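Local coordinates for propionate kinase (Francisella tularensis subsp. tularensis, PDB 3KHY), which probably catalyses the reversible, magnesium-dependent transfer of phosphate from ATP to acetate, forming acetyl phosphate and ADP, at residues 258-261 with 262-266. Residues are numbered along the deposited sequence; the frame is centred on the assembly and turned at random.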
loop_
_atom_site.group_PDB
_atom_site.type_symbol
_atom_site.label_atom_id
_atom_site.label_comp_id
_atom_site.label_asym_id
_atom_site.label_seq_id
_atom_site.Cartn_x
_atom_site.Cartn_y
_atom_site.Cartn_z
ATOM N N ASN A 258 -17.821 -3.177 -2.626
ATOM C CA ASN A 258 -18.750 -2.071 -2.412
ATOM C C ASN A 258 -18.507 -1.412 -1.062
ATOM O O ASN A 258 -18.540 -0.191 -0.940
ATOM C CB ASN A 258 -20.200 -2.539 -2.500
ATOM C CG ASN A 258 -21.177 -1.427 -2.185
ATOM O OD1 ASN A 258 -21.755 -1.381 -1.096
ATOM N ND2 ASN A 258 -21.344 -0.503 -3.128
HETATM N N MSE A 259 -18.264 -2.235 -0.047
HETATM C CA MSE A 259 -17.964 -1.729 1.293
HETATM C C MSE A 259 -16.724 -0.836 1.285
HETATM O O MSE A 259 -16.707 0.233 1.914
HETATM C CB MSE A 259 -17.774 -2.890 2.275
HETATM C CG MSE A 259 -17.404 -2.460 3.686
HETATM SE SE MSE A 259 -15.465 -2.324 3.939
HETATM C CE MSE A 259 -15.034 -4.226 3.703
ATOM N N LEU A 260 -15.684 -1.270 0.577
ATOM C CA LEU A 260 -14.436 -0.505 0.539
ATOM C C LEU A 260 -14.574 0.790 -0.250
ATOM O O LEU A 260 -13.858 1.752 0.004
ATOM C CB LEU A 260 -13.308 -1.345 -0.058
ATOM C CG LEU A 260 -12.800 -2.535 0.759
ATOM C CD1 LEU A 260 -11.887 -3.393 -0.099
ATOM C CD2 LEU A 260 -12.042 -2.045 2.012
ATOM N N ASN A 261 -15.494 0.800 -1.210
ATOM C CA ASN A 261 -15.703 1.952 -2.090
ATOM C C ASN A 261 -16.729 2.965 -1.579
ATOM O O ASN A 261 -16.637 4.155 -1.879
ATOM C CB ASN A 261 -16.148 1.466 -3.471
ATOM C CG ASN A 261 -15.022 1.452 -4.469
ATOM O OD1 ASN A 261 -14.519 2.504 -4.863
ATOM N ND2 ASN A 261 -14.618 0.259 -4.891
ATOM N N LYS A 262 -17.705 2.483 -0.818
ATOM C CA LYS A 262 -18.889 3.277 -0.487
ATOM C C LYS A 262 -19.190 3.397 1.008
ATOM O O LYS A 262 -19.982 4.248 1.411
ATOM C CB LYS A 262 -20.134 2.708 -1.194
ATOM C CG LYS A 262 -20.076 2.772 -2.717
ATOM C CD LYS A 262 -20.137 4.210 -3.197
ATOM C CE LYS A 262 -20.003 4.304 -4.711
ATOM N NZ LYS A 262 -19.883 5.728 -5.149
ATOM N N GLN A 263 -18.584 2.548 1.834
ATOM C CA GLN A 263 -18.871 2.612 3.273
ATOM C C GLN A 263 -17.612 2.808 4.137
ATOM O O GLN A 263 -17.653 2.688 5.362
ATOM C CB GLN A 263 -19.629 1.355 3.722
ATOM C CG GLN A 263 -20.971 1.115 2.998
ATOM C CD GLN A 263 -22.010 2.215 3.250
ATOM O OE1 GLN A 263 -22.057 2.819 4.327
ATOM N NE2 GLN A 263 -22.851 2.467 2.253
ATOM N N SER A 264 -16.494 3.105 3.492
ATOM C CA SER A 264 -15.214 3.167 4.187
ATOM C C SER A 264 -14.689 4.604 4.235
ATOM O O SER A 264 -15.475 5.540 4.256
ATOM C CB SER A 264 -14.214 2.207 3.517
ATOM O OG SER A 264 -14.708 0.875 3.604
ATOM N N GLY A 265 -13.372 4.792 4.267
ATOM C CA GLY A 265 -12.834 6.150 4.356
ATOM C C GLY A 265 -13.349 6.884 5.594
ATOM O O GLY A 265 -13.626 6.250 6.620
ATOM N N LEU A 266 -13.474 8.209 5.511
ATOM C CA LEU A 266 -13.968 9.013 6.641
ATOM C C LEU A 266 -15.333 8.527 7.130
ATOM O O LEU A 266 -15.597 8.464 8.338
ATOM C CB LEU A 266 -14.063 10.496 6.242
ATOM C CG LEU A 266 -12.779 11.155 5.719
ATOM C CD1 LEU A 266 -13.062 12.572 5.220
ATOM C CD2 LEU A 266 -11.757 11.185 6.812
HETATM O O HOH W 1 -23.405 1.016 0.048
HETATM O O HOH W 2 -16.629 5.679 -4.226
#
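The amide of Asn258 meets the aliphatic start of Lys262 obliquely from one face, at its nitrogen end: Lys262 CG lies 3.5 Å from Asn258 ND2, above the amide plane and out past the nitrogen, and the two side chains cross at about a right angle. At its oxygen end a water donates to Asn258 OD1 and accepts from Gln263 NE2, tying two exposed amides together across the last turn. Asn258 CG stands anti to the backbone N (chi1 176°), which brings the amide round toward Lys262.

The second flat group, the carbonyl of Met259, is gripped from opposite faces. Gln263 N approaches one at 3.0 Å from Met259 O, while the hydroxyl of Ser264 donates to the same Met259 O from the other at 2.7 Å, each donor standing some 40° out of the carbonyl plane. Ser264 OG, beside its own backbone N at chi1 -61°, also lies 3.3 Å from Met259 SE, the selenium of a selenomethionine whose chain, bent at chi2 and chi3, brings it alongside the hydroxyl. Thus a buried serine finds its acceptor within the helix it follows, and Met259 goes on to pack against Ile245 and Trp251 of its own chain and Leu162 of the second subunit.

One residue earlier, Lys262 N donates to Asn258 O at 2.8 Å. The carbonyl oxygen of Asn261 bonds to a water and to the hydroxyl of Thr232.

The example illustrates how a helix C-terminus can end: i+4 backbone bonds run up to Gln263, the first residue to leave helical geometry, and a side-chain hydroxyl joins at i+5 before the chain turns at Gly265, with positive phi, toward the next helix. In this acetokinase-family homodimer the turn lies at the subunit interface, with Asn261 touching Arg233, a predicted transition-state stabiliser.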